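Local coordinates for putative regulatory protein SCO4313 (Streptomyces coelicolor, PDB 2OI8), which probably binds regulatory DNA and acts as a TetR-family transcription factor, at residues K22-E27 with A43-M48; G33-S38 with P114-R119; R73-S78 with R97-D102; Q105-I110 with L189-Q194; T158-A163 with A168-L173. All coordinates share one frame; numbering follows the deposited sequence.

Contact 1: K22-E27 with A43-M48; sequences KDHAWE and AKRMGM
H24 lays the CE1 corner of its imidazole over one face of the R45 guanidinium, where H24 CE1 and R45 NH1 are 3.2 Å apart. The two flat groups are far from parallel, with planes 63° apart, so this is a corner resting on a plane and not a stack. At another corner of the ring, H24 CD2 meets CG of the selenomethionine M46, 3.7 Å away. The selenium follows obliquely, M46 SE lying 4.8 Å from the centroid of the H24 ring.

E27, one helical turn after H24, ties the group together. H24 ND1 gives its proton to E27 OE1 at 2.8 Å in an almost straight bond (169°), with the oxygen close to the ring plane and met on the syn side of the carboxylate, but 34° out of the carboxylate plane. That bond fixes the rotation of the imidazole. The same E27 OE1 forms a long salt bridge to R45 NH1 at 3.5 Å, reaching the guanidinium at its edge while H24 takes a face.

These side chains join helix 14-32 to the end of helix 39-45, the first helix of the predicted helix-turn-helix motif. There a Schellman motif closes the helix, with M48 N bonded to A43 O at 2.9 Å and a weaker bond from G47 N to K44 O; G47 has the positive phi that the turn needs. The nearby arginine charge would probably disfavour a second proton on H24, whereas E27 would favour one. Elsewhere on helix 14-32, K22 forms a salt bridge with D70 of helix 60-84.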
# COMPACT_ATOMS: atom_id res chain seq x y z
N LYS A 22 20.58 10.69 -7.80
CA LYS A 22 19.20 10.31 -7.54
C LYS A 22 18.78 9.16 -8.43
O LYS A 22 18.19 8.19 -7.93
CB LYS A 22 18.25 11.50 -7.67
CG LYS A 22 18.35 12.39 -6.44
CD LYS A 22 17.25 13.42 -6.34
CE LYS A 22 17.32 14.42 -7.49
NZ LYS A 22 16.48 15.59 -7.14
N ASP A 23 19.12 9.26 -9.73
CA ASP A 23 18.99 8.14 -10.67
C ASP A 23 19.57 6.84 -10.13
O ASP A 23 18.84 5.85 -10.06
CB ASP A 23 19.66 8.46 -12.01
CG ASP A 23 18.69 9.05 -13.01
OD1 ASP A 23 17.55 9.38 -12.63
OD2 ASP A 23 19.08 9.20 -14.19
N HIS A 24 20.83 6.81 -9.73
CA HIS A 24 21.38 5.54 -9.20
C HIS A 24 20.67 5.08 -7.95
O HIS A 24 20.58 3.87 -7.71
CB HIS A 24 22.89 5.60 -8.99
CG HIS A 24 23.64 5.87 -10.25
ND1 HIS A 24 23.60 5.01 -11.32
CD2 HIS A 24 24.39 6.93 -10.64
CE1 HIS A 24 24.32 5.51 -12.31
NE2 HIS A 24 24.80 6.67 -11.92
N ALA A 25 20.16 6.03 -7.17
CA ALA A 25 19.43 5.72 -5.95
C ALA A 25 18.16 4.93 -6.26
O ALA A 25 17.84 3.98 -5.56
CB ALA A 25 19.11 6.99 -5.17
N TRP A 26 17.45 5.29 -7.32
CA TRP A 26 16.31 4.48 -7.73
C TRP A 26 16.75 3.05 -8.06
O TRP A 26 16.11 2.10 -7.59
CB TRP A 26 15.52 5.14 -8.87
CG TRP A 26 14.81 6.39 -8.41
CD1 TRP A 26 15.18 7.70 -8.66
CD2 TRP A 26 13.63 6.46 -7.59
NE1 TRP A 26 14.29 8.57 -8.06
CE2 TRP A 26 13.33 7.84 -7.40
CE3 TRP A 26 12.78 5.50 -7.01
CZ2 TRP A 26 12.24 8.27 -6.65
CZ3 TRP A 26 11.70 5.94 -6.27
CH2 TRP A 26 11.44 7.31 -6.10
N GLU A 27 17.85 2.89 -8.81
CA GLU A 27 18.37 1.55 -9.17
C GLU A 27 18.53 0.68 -7.92
O GLU A 27 17.97 -0.43 -7.85
CB GLU A 27 19.71 1.62 -9.93
CG GLU A 27 19.61 2.00 -11.40
CD GLU A 27 20.98 2.28 -12.07
OE1 GLU A 27 21.96 2.76 -11.41
OE2 GLU A 27 21.08 2.03 -13.29
N ALA A 43 28.64 6.05 -4.47
CA ALA A 43 29.97 6.61 -4.65
C ALA A 43 30.85 5.65 -5.45
O ALA A 43 31.43 6.03 -6.47
CB ALA A 43 30.62 6.97 -3.31
N LYS A 44 30.92 4.40 -4.98
CA LYS A 44 31.67 3.35 -5.67
C LYS A 44 31.13 3.14 -7.08
O LYS A 44 31.91 2.94 -8.01
CB LYS A 44 31.66 2.03 -4.85
N ARG A 45 29.80 3.24 -7.26
CA ARG A 45 29.20 3.09 -8.59
C ARG A 45 29.62 4.16 -9.59
O ARG A 45 29.76 3.88 -10.79
CB ARG A 45 27.68 3.04 -8.52
CG ARG A 45 27.10 1.85 -9.27
CD ARG A 45 26.22 2.22 -10.43
NE ARG A 45 26.97 2.38 -11.65
CZ ARG A 45 26.42 2.50 -12.86
NH1 ARG A 45 25.11 2.44 -13.01
NH2 ARG A 45 27.20 2.65 -13.91
N MSE A 46 29.83 5.37 -9.10
CA MSE A 46 30.20 6.50 -9.94
C MSE A 46 31.69 6.78 -9.89
O MSE A 46 32.14 7.77 -10.44
CB MSE A 46 29.43 7.74 -9.51
CG MSE A 46 27.93 7.66 -9.75
SE MSE A 46 26.93 9.12 -8.89
CE MSE A 46 27.63 10.61 -10.01
N GLY A 47 32.45 5.93 -9.22
CA GLY A 47 33.90 6.13 -9.08
C GLY A 47 34.31 7.42 -8.37
O GLY A 47 35.36 8.00 -8.69
N MSE A 48 33.49 7.87 -7.42
CA MSE A 48 33.81 9.03 -6.59
C MSE A 48 34.23 8.61 -5.19
O MSE A 48 34.02 7.46 -4.78
CB MSE A 48 32.59 9.93 -6.45
CG MSE A 48 32.33 10.86 -7.60
SE MSE A 48 30.45 11.44 -7.51
CE MSE A 48 30.49 12.44 -5.83

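Contact 2: G33-S38 with P114-R119; sequences GASALS and PVPGYR
The puckered pyrrolidine ring of P116 is the nearest thing to a flat group here, and the S35 hydroxyl lies over one face of it. S35 OG is nearest to P116 CD, at 3.7 Å, with the carbonyl O, CG and CB of P116 slightly farther off. S35 CB also reaches P116 CD, the ring carbon bonded to nitrogen, at 3.8 Å. The OG stands opposite the backbone N of its own residue (chi1 -167°), the rotation that swings it out over the proline.

V115 supplies the second half of the contact by dividing its two methyls between neighbouring residues. V115 CG2 touches A34 CB at 3.5 Å, and V115 CG1 touches S35 CB at 3.7 Å. The isopropyl group therefore straddles the A34-S35 step.

Two loops meet here. Residues 33-38 leave helix 14-32 and lead into the predicted helix-turn-helix motif, where S38 sits at the N-cap of helix 39-45 and its OG makes a weak bond to A41 N. Residues 114-119 belong to the family's C-terminal region, so the contact is a small van der Waals bridge between the DNA-binding part and the rest of the chain. A type II turn from V115 to Y118, with Y118 N bonded to V115 O at 3.2 Å and G117 at positive phi, shapes the second loop. At the end of the turn, the Y118 ring goes to helix 60-84, its OH bonded to T65. The second subunit adds packing, with its A32 against S35 and its T31 against P116.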
# COMPACT_ATOMS: atom_id res chain seq x y z
N GLY A 33 15.99 -2.40 -2.44
CA GLY A 33 15.03 -1.81 -1.52
C GLY A 33 15.57 -0.62 -0.76
O GLY A 33 16.74 -0.60 -0.35
N ALA A 34 14.72 0.38 -0.57
CA ALA A 34 15.07 1.51 0.28
C ALA A 34 15.62 0.95 1.59
O ALA A 34 15.34 -0.20 1.93
CB ALA A 34 13.84 2.36 0.53
N SER A 35 16.41 1.74 2.32
CA SER A 35 16.94 1.28 3.64
C SER A 35 18.24 0.49 3.46
O SER A 35 19.24 0.79 4.13
CB SER A 35 15.91 0.45 4.44
OG SER A 35 16.30 0.27 5.79
N ALA A 36 18.22 -0.49 2.57
CA ALA A 36 19.45 -1.08 2.05
C ALA A 36 20.17 -0.04 1.21
O ALA A 36 21.34 -0.21 0.88
CB ALA A 36 19.16 -2.32 1.23
N LEU A 37 19.46 1.03 0.87
CA LEU A 37 20.00 2.12 0.04
C LEU A 37 21.19 2.84 0.69
O LEU A 37 21.07 3.33 1.81
CB LEU A 37 18.87 3.10 -0.27
CG LEU A 37 19.16 4.50 -0.81
CD1 LEU A 37 19.88 4.46 -2.16
CD2 LEU A 37 17.85 5.25 -0.92
N SER A 38 22.32 2.91 -0.00
CA SER A 38 23.55 3.45 0.60
C SER A 38 24.39 4.36 -0.29
O SER A 38 24.79 3.99 -1.40
CB SER A 38 24.42 2.30 1.11
OG SER A 38 25.12 1.68 0.05
N PRO A 114 6.93 1.87 4.73
CA PRO A 114 7.76 2.98 5.21
C PRO A 114 9.24 2.55 5.28
O PRO A 114 9.54 1.37 5.47
CB PRO A 114 7.26 3.22 6.64
CG PRO A 114 6.02 2.41 6.83
CD PRO A 114 5.95 1.40 5.72
N VAL A 115 10.17 3.50 5.15
CA VAL A 115 11.57 3.12 5.22
C VAL A 115 11.99 3.09 6.69
O VAL A 115 11.85 4.08 7.39
CB VAL A 115 12.46 4.03 4.38
CG1 VAL A 115 13.91 3.58 4.47
CG2 VAL A 115 11.97 4.01 2.95
N PRO A 116 12.46 1.92 7.17
CA PRO A 116 12.79 1.74 8.58
C PRO A 116 13.88 2.68 8.99
O PRO A 116 14.86 2.83 8.26
CB PRO A 116 13.34 0.31 8.64
CG PRO A 116 12.74 -0.37 7.47
CD PRO A 116 12.68 0.68 6.40
N GLY A 117 13.68 3.32 10.13
CA GLY A 117 14.67 4.24 10.68
C GLY A 117 14.51 5.67 10.20
O GLY A 117 14.95 6.61 10.89
N TYR A 118 13.89 5.85 9.03
CA TYR A 118 13.77 7.17 8.41
C TYR A 118 12.60 7.97 8.98
O TYR A 118 11.45 7.52 8.93
CB TYR A 118 13.62 7.05 6.88
CG TYR A 118 13.25 8.35 6.22
CD1 TYR A 118 14.22 9.31 5.92
CD2 TYR A 118 11.93 8.64 5.90
CE1 TYR A 118 13.89 10.52 5.32
CE2 TYR A 118 11.58 9.85 5.29
CZ TYR A 118 12.57 10.79 5.00
OH TYR A 118 12.25 11.99 4.40
N ARG A 119 12.90 9.17 9.49
CA ARG A 119 11.84 10.12 9.86
C ARG A 119 11.93 11.34 8.95
O ARG A 119 13.00 11.95 8.83
CB ARG A 119 11.96 10.54 11.34
CG ARG A 119 11.95 9.39 12.34
CD ARG A 119 13.08 9.55 13.36
NE ARG A 119 12.84 10.67 14.28
CZ ARG A 119 13.78 11.52 14.71
NH1 ARG A 119 15.03 11.41 14.28
NH2 ARG A 119 13.45 12.50 15.55

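Contact 3: R73-S78 with R97-D102; sequences RSQADS and RAWALD
Helix 60-84, the long helix that leads from the DNA-binding region into the body of this TetR-like fold, packs against helix 89-102. The two short segments run mostly antiparallel (145° between their directions), with axes 10.0 Å apart at their closest. With CG opposite the backbone N (chi1 177°), W99 carries its indole across the interval, and the backbone of Q75 lies over one face: Q75 CA is 3.7 Å from the centroid of the five-membered ring, a CH-pi contact. Along the same side chain, Q75 CB meets the six-membered ring at W99 CZ2, 3.6 Å away, and the amide beyond is turned 29° from the ring plane.

At the indole edge W99 NE1 donates to S74 OG at 3.3 Å, long but straight and nearly in the ring plane. The same hydroxyl has its stronger partner in A71 O, within its own helix, and the two bonds together fix its position. Replacing W99 by a leucine would probably open a gap over Q75 and take from S74 OG its indole donor. Y107 also touches the indole. Nearer the base of the side chain, S78 OG lies 3.8 Å from W99 CB.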
# COMPACT_ATOMS: atom_id res chain seq x y z
N ARG A 73 6.13 15.70 -6.00
CA ARG A 73 6.07 16.79 -6.96
C ARG A 73 5.56 16.34 -8.33
O ARG A 73 4.81 17.07 -8.99
CB ARG A 73 7.43 17.49 -7.03
CG ARG A 73 7.57 18.53 -8.14
CD ARG A 73 8.46 19.71 -7.70
NE ARG A 73 9.76 19.27 -7.20
CZ ARG A 73 10.12 19.28 -5.91
NH1 ARG A 73 9.28 19.69 -4.97
NH2 ARG A 73 11.34 18.87 -5.57
N SER A 74 5.95 15.14 -8.76
CA SER A 74 5.45 14.62 -10.01
C SER A 74 4.02 14.11 -9.86
O SER A 74 3.25 14.13 -10.82
CB SER A 74 6.36 13.52 -10.55
OG SER A 74 6.57 12.53 -9.57
N GLN A 75 3.64 13.67 -8.67
CA GLN A 75 2.23 13.33 -8.47
C GLN A 75 1.36 14.59 -8.62
O GLN A 75 0.29 14.57 -9.25
CB GLN A 75 2.01 12.66 -7.12
CG GLN A 75 0.62 12.06 -7.01
CD GLN A 75 0.25 11.65 -5.60
OE1 GLN A 75 0.67 12.28 -4.64
NE2 GLN A 75 -0.56 10.60 -5.48
N ALA A 76 1.84 15.69 -8.06
CA ALA A 76 1.14 16.96 -8.15
C ALA A 76 1.09 17.48 -9.59
O ALA A 76 0.08 18.06 -10.01
CB ALA A 76 1.79 17.98 -7.24
N ASP A 77 2.16 17.26 -10.36
CA ASP A 77 2.23 17.76 -11.72
C ASP A 77 1.22 17.03 -12.58
O ASP A 77 0.49 17.65 -13.34
CB ASP A 77 3.63 17.55 -12.28
CG ASP A 77 4.66 18.47 -11.65
OD1 ASP A 77 4.30 19.32 -10.80
OD2 ASP A 77 5.85 18.34 -12.00
N SER A 78 1.19 15.72 -12.42
CA SER A 78 0.23 14.89 -13.12
C SER A 78 -1.19 15.41 -12.90
O SER A 78 -1.93 15.66 -13.85
CB SER A 78 0.36 13.43 -12.66
OG SER A 78 -0.50 12.60 -13.41
N ARG A 97 -3.90 7.16 -12.09
CA ARG A 97 -3.68 5.75 -12.45
C ARG A 97 -2.39 5.61 -13.23
O ARG A 97 -1.55 4.75 -12.91
CB ARG A 97 -4.85 5.18 -13.27
CG ARG A 97 -4.74 3.67 -13.56
CD ARG A 97 -6.06 3.01 -13.96
NE ARG A 97 -5.84 1.62 -14.33
CZ ARG A 97 -5.82 0.60 -13.46
NH1 ARG A 97 -6.04 0.84 -12.17
NH2 ARG A 97 -5.58 -0.65 -13.84
N ALA A 98 -2.22 6.48 -14.21
CA ALA A 98 -1.07 6.44 -15.12
C ALA A 98 0.22 6.82 -14.42
O ALA A 98 1.26 6.19 -14.62
CB ALA A 98 -1.31 7.34 -16.33
N TRP A 99 0.14 7.86 -13.59
CA TRP A 99 1.26 8.24 -12.75
C TRP A 99 1.68 7.04 -11.87
O TRP A 99 2.87 6.71 -11.76
CB TRP A 99 0.92 9.47 -11.89
CG TRP A 99 2.04 9.83 -10.96
CD1 TRP A 99 3.10 10.64 -11.23
CD2 TRP A 99 2.22 9.36 -9.61
NE1 TRP A 99 3.93 10.71 -10.14
CE2 TRP A 99 3.42 9.94 -9.13
CE3 TRP A 99 1.50 8.51 -8.77
CZ2 TRP A 99 3.91 9.70 -7.85
CZ3 TRP A 99 1.98 8.28 -7.50
CH2 TRP A 99 3.17 8.87 -7.05
N ALA A 100 0.69 6.40 -11.23
CA ALA A 100 0.95 5.20 -10.44
C ALA A 100 1.56 4.10 -11.30
O ALA A 100 2.61 3.54 -10.97
CB ALA A 100 -0.34 4.70 -9.77
N LEU A 101 0.92 3.79 -12.41
CA LEU A 101 1.39 2.66 -13.20
C LEU A 101 2.66 3.02 -13.95
O LEU A 101 3.42 2.14 -14.34
CB LEU A 101 0.30 2.13 -14.14
CG LEU A 101 -0.96 1.57 -13.45
CD1 LEU A 101 -2.01 1.18 -14.47
CD2 LEU A 101 -0.65 0.38 -12.52
N ASP A 102 2.91 4.30 -14.14
CA ASP A 102 4.08 4.68 -14.93
C ASP A 102 5.36 4.34 -14.17
O ASP A 102 6.38 4.10 -14.79
CB ASP A 102 4.04 6.16 -15.35
CG ASP A 102 5.31 6.59 -16.11
OD1 ASP A 102 5.66 6.00 -17.17
OD2 ASP A 102 5.95 7.54 -15.63

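Contact 4: Q105-I110 with L189-Q194; sequences QRYFLI and LELAGQ
L191 is a bump driven into the angle between two aromatic rings, Y107 and F108, where helix 170-191 ends beside helix 104-111 in the all-helical body of the TetR-like fold. One branch fills one side of the hollow: L191 CD1 lies over a face of the Y107 ring, 4.0 Å from its centroid and 26° off the normal, a CH-pi contact displaced toward Y107 CG and CD1. The root of the leucine fills the other side, with L191 CB 3.5 Å from F108 CZ. The hollow itself is built within helix 104-111, since Y107 CD1 stands 3.8 Å above the plane of the F108 ring. F108 CG lies beside its own backbone N (chi1 -77°) and Y107 CG opposite its own (chi1 178°), so neighbouring rings form the two walls of the hollow.

F108 is in turn a bump against the helix end. Its CZ faces the backbone, with A192 N 3.6 Å away near the plane of the ring, and A192 CB is a looser neighbour. The polar end of Y107 goes elsewhere, its OH bonding H184, and L101 packs on L191. The second subunit closes in with its F111 against A192 and its T113 against F108, so the hollow lies beside the dimer interface.

G193, at positive phi, ends the helix with a Schellman motif in which Q194 N bonds L189 O at 2.9 Å. Q194 OE1 reaches Y72 OH of the second subunit, while Q194 NE2 turns back to A192 O at 3.3 Å, coming from above the carbonyl plane.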
# COMPACT_ATOMS: atom_id res chain seq x y z
N GLN A 105 7.72 1.94 -8.40
CA GLN A 105 8.71 2.14 -7.36
C GLN A 105 8.52 3.50 -6.74
O GLN A 105 8.60 3.64 -5.52
CB GLN A 105 10.14 1.99 -7.88
CG GLN A 105 10.52 0.60 -8.26
CD GLN A 105 10.24 -0.40 -7.15
OE1 GLN A 105 10.68 -0.24 -5.99
NE2 GLN A 105 9.49 -1.44 -7.49
N ARG A 106 8.25 4.49 -7.59
CA ARG A 106 7.97 5.82 -7.10
C ARG A 106 6.67 5.84 -6.26
O ARG A 106 6.63 6.48 -5.20
CB ARG A 106 7.89 6.78 -8.26
CG ARG A 106 7.75 8.24 -7.91
CD ARG A 106 7.63 9.06 -9.19
NE ARG A 106 6.58 8.53 -10.06
CZ ARG A 106 6.38 8.93 -11.32
NH1 ARG A 106 7.14 9.88 -11.84
NH2 ARG A 106 5.40 8.40 -12.04
N TYR A 107 5.64 5.13 -6.70
CA TYR A 107 4.38 5.06 -5.98
C TYR A 107 4.62 4.54 -4.56
O TYR A 107 4.12 5.10 -3.57
CB TYR A 107 3.38 4.16 -6.74
CG TYR A 107 2.03 3.96 -6.05
CD1 TYR A 107 1.84 2.90 -5.15
CD2 TYR A 107 0.93 4.83 -6.29
CE1 TYR A 107 0.60 2.70 -4.49
CE2 TYR A 107 -0.33 4.64 -5.64
CZ TYR A 107 -0.47 3.58 -4.74
OH TYR A 107 -1.67 3.35 -4.07
N PHE A 108 5.41 3.47 -4.47
CA PHE A 108 5.60 2.79 -3.20
C PHE A 108 6.52 3.49 -2.23
O PHE A 108 6.43 3.27 -1.03
CB PHE A 108 6.07 1.37 -3.42
CG PHE A 108 4.98 0.43 -3.86
CD1 PHE A 108 3.79 0.32 -3.13
CD2 PHE A 108 5.15 -0.39 -5.00
CE1 PHE A 108 2.76 -0.58 -3.53
CE2 PHE A 108 4.15 -1.29 -5.40
CZ PHE A 108 2.95 -1.39 -4.67
N LEU A 109 7.39 4.35 -2.74
CA LEU A 109 8.21 5.15 -1.85
C LEU A 109 7.29 6.09 -1.02
O LEU A 109 7.53 6.34 0.15
CB LEU A 109 9.28 5.90 -2.67
CG LEU A 109 10.36 6.66 -1.89
CD1 LEU A 109 11.44 5.75 -1.24
CD2 LEU A 109 11.00 7.71 -2.78
N ILE A 110 6.21 6.60 -1.63
CA ILE A 110 5.21 7.38 -0.89
C ILE A 110 4.19 6.46 -0.20
O ILE A 110 3.94 6.59 1.00
CB ILE A 110 4.37 8.34 -1.84
CG1 ILE A 110 5.27 9.32 -2.58
CG2 ILE A 110 3.25 9.06 -1.04
CD1 ILE A 110 6.37 9.78 -1.65
N LEU A 189 -3.29 -2.23 -4.45
CA LEU A 189 -3.59 -3.66 -4.51
C LEU A 189 -3.15 -4.25 -5.80
O LEU A 189 -2.61 -5.33 -5.81
CB LEU A 189 -5.07 -3.99 -4.28
CG LEU A 189 -5.56 -3.89 -2.83
CD1 LEU A 189 -7.04 -4.21 -2.81
CD2 LEU A 189 -4.80 -4.86 -1.91
N GLU A 190 -3.35 -3.54 -6.92
CA GLU A 190 -2.84 -4.07 -8.19
C GLU A 190 -1.33 -4.04 -8.29
O GLU A 190 -0.72 -5.07 -8.59
CB GLU A 190 -3.54 -3.51 -9.44
CG GLU A 190 -3.58 -2.03 -9.65
CD GLU A 190 -4.72 -1.62 -10.61
OE1 GLU A 190 -5.00 -2.36 -11.59
OE2 GLU A 190 -5.34 -0.55 -10.39
N LEU A 191 -0.72 -2.90 -7.96
CA LEU A 191 0.75 -2.76 -7.88
C LEU A 191 1.44 -3.68 -6.85
O LEU A 191 2.61 -4.03 -7.00
CB LEU A 191 1.12 -1.30 -7.60
CG LEU A 191 0.85 -0.30 -8.74
CD1 LEU A 191 1.35 1.12 -8.38
CD2 LEU A 191 1.56 -0.77 -10.01
N ALA A 192 0.72 -4.05 -5.78
CA ALA A 192 1.24 -4.97 -4.78
C ALA A 192 1.08 -6.43 -5.21
O ALA A 192 1.43 -7.32 -4.46
CB ALA A 192 0.53 -4.73 -3.42
N GLY A 193 0.53 -6.67 -6.39
CA GLY A 193 0.42 -8.01 -6.95
C GLY A 193 -0.77 -8.83 -6.47
O GLY A 193 -0.79 -10.05 -6.64
N GLN A 194 -1.79 -8.16 -5.92
CA GLN A 194 -2.90 -8.87 -5.25
C GLN A 194 -4.06 -9.33 -6.13
O GLN A 194 -4.94 -10.04 -5.64
CB GLN A 194 -3.44 -8.06 -4.06
CG GLN A 194 -2.38 -7.75 -3.05
CD GLN A 194 -1.79 -9.01 -2.43
OE1 GLN A 194 -2.53 -9.83 -1.87
NE2 GLN A 194 -0.46 -9.16 -2.52

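Contact 5: T158-A163 with A168-L173; sequences THRQWA and APSSAL
R160 makes the polar contacts with A168 and S170: its NH2 donates to A168 O in a nearly straight bond (173°), within both the carbonyl and guanidinium planes; the modelled 2.5 Å is doubtfully short. With CG between the backbone N and the carbonyl carbon (chi1 60°), the chain bends at chi3 to turn the guanidinium toward A168 O. R160 NH1 is also modelled 2.7 Å from S170 OG, but the angle is too poor for a hydrogen bond; the serine hydroxyl bonds D157 instead. W162 NE1 donates to H159 O at 3.3 Å, a bent bond within the loop.

Apolar contacts centre on L173, in the first turn of helix 170-191. L173 CD1 sits over the middle of one face of the R160 guanidinium, 3.9 Å above its plane, and also touches R160 CB at 3.6 Å. From the opposite direction W162 brings its six-membered ring, with CH2 3.7 Å from L173 CB. M198 of the second subunit packs on W162.

These contacts fold the loop after helix 151-158 back on the start of helix 170-191. With a methionine in place of R160, A168 O would probably lose its charged donor and the loop its polar tie to the helix start. The arginine thus bonds by its edge and packs by its face, and D157, bound to S170, may offset its charge near the helix N terminus.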
# COMPACT_ATOMS: atom_id res chain seq x y z
N THR A 158 -14.64 20.74 12.14
CA THR A 158 -13.68 21.13 13.16
C THR A 158 -12.26 20.58 12.85
O THR A 158 -11.27 21.00 13.46
CB THR A 158 -14.21 20.78 14.61
OG1 THR A 158 -13.30 21.27 15.61
CG2 THR A 158 -14.44 19.27 14.80
N HIS A 159 -12.16 19.70 11.85
CA HIS A 159 -10.90 19.02 11.52
C HIS A 159 -10.52 19.12 10.03
O HIS A 159 -10.68 18.16 9.27
CB HIS A 159 -10.97 17.55 11.95
CG HIS A 159 -10.98 17.37 13.43
ND1 HIS A 159 -12.13 17.17 14.16
CD2 HIS A 159 -9.96 17.36 14.34
CE1 HIS A 159 -11.84 17.05 15.44
NE2 HIS A 159 -10.53 17.16 15.58
N ARG A 160 -9.99 20.27 9.63
CA ARG A 160 -9.78 20.54 8.20
C ARG A 160 -8.57 21.42 7.88
O ARG A 160 -8.37 21.79 6.72
CB ARG A 160 -11.03 21.16 7.58
CG ARG A 160 -11.44 22.47 8.23
CD ARG A 160 -12.85 22.80 7.84
NE ARG A 160 -12.93 23.28 6.46
CZ ARG A 160 -13.98 23.08 5.66
NH1 ARG A 160 -15.04 22.39 6.08
NH2 ARG A 160 -13.96 23.56 4.42
N GLN A 161 -7.79 21.74 8.92
CA GLN A 161 -6.57 22.56 8.80
C GLN A 161 -5.72 22.23 7.56
O GLN A 161 -4.82 22.98 7.20
CB GLN A 161 -5.74 22.47 10.08
N TRP A 162 -6.02 21.10 6.93
CA TRP A 162 -5.38 20.69 5.68
C TRP A 162 -6.14 21.17 4.43
O TRP A 162 -6.22 20.44 3.43
CB TRP A 162 -5.28 19.16 5.65
CG TRP A 162 -6.61 18.50 5.89
CD1 TRP A 162 -7.19 18.27 7.10
CD2 TRP A 162 -7.53 18.02 4.90
NE1 TRP A 162 -8.41 17.67 6.93
CE2 TRP A 162 -8.65 17.50 5.60
CE3 TRP A 162 -7.52 17.97 3.51
CZ2 TRP A 162 -9.75 16.94 4.94
CZ3 TRP A 162 -8.63 17.41 2.85
CH2 TRP A 162 -9.72 16.90 3.57
N ALA A 163 -6.71 22.38 4.46
CA ALA A 163 -7.37 22.95 3.26
C ALA A 163 -7.73 24.43 3.41
O ALA A 163 -7.05 25.18 4.11
CB ALA A 163 -8.60 22.14 2.88
N ALA A 168 -15.03 25.36 1.15
CA ALA A 168 -15.86 24.24 0.68
C ALA A 168 -16.53 23.42 1.78
O ALA A 168 -15.85 23.07 2.82
CB ALA A 168 -15.01 23.30 -0.21
N PRO A 169 -17.85 23.06 1.53
CA PRO A 169 -18.59 22.34 2.57
C PRO A 169 -17.88 21.01 2.85
O PRO A 169 -17.35 20.38 1.93
CB PRO A 169 -19.98 22.11 1.93
CG PRO A 169 -19.76 22.20 0.43
CD PRO A 169 -18.68 23.22 0.27
N SER A 170 -17.85 20.62 4.12
CA SER A 170 -17.07 19.48 4.53
C SER A 170 -17.38 18.21 3.75
O SER A 170 -16.54 17.31 3.69
CB SER A 170 -17.22 19.24 6.03
OG SER A 170 -16.42 20.16 6.76
N SER A 171 -18.56 18.13 3.13
CA SER A 171 -18.91 16.97 2.29
C SER A 171 -17.99 16.83 1.08
O SER A 171 -17.68 15.72 0.64
CB SER A 171 -20.38 16.99 1.86
OG SER A 171 -20.76 18.26 1.39
N ALA A 172 -17.55 17.98 0.55
CA ALA A 172 -16.57 18.00 -0.52
C ALA A 172 -15.23 17.48 -0.04
O ALA A 172 -14.54 16.78 -0.77
CB ALA A 172 -16.43 19.41 -1.09
N LEU A 173 -14.86 17.81 1.20
CA LEU A 173 -13.60 17.29 1.75
C LEU A 173 -13.71 15.79 1.99
O LEU A 173 -12.76 15.03 1.73
CB LEU A 173 -13.19 17.99 3.06
CG LEU A 173 -12.99 19.50 3.18
CD1 LEU A 173 -12.21 19.84 4.44
CD2 LEU A 173 -12.31 20.09 1.96

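How the contacts relate
Contacts 1 and 2 lie at the DNA-binding end, their centres 16 Å apart, and contact 5 lies on the other side of the chain's centre, 43 Å from contact 1. Contacts 3 and 4 occupy the middle, 13 Å apart, joined by packing of L101 on L191 and by consecutive helices 89-102 and 104-111. W26 of contact 1 packs on L109 of contact 4, linking the two regions. Along the chain contacts 1 and 2 cross, as do 2 and 4; contact 3 is nested inside contact 2, and contact 5 inside contact 4, the last two sharing helix 170-191. Contacts 2, 4 and 5 also touch the second subunit, so DNA-binding region, body and dimer interface are physically connected.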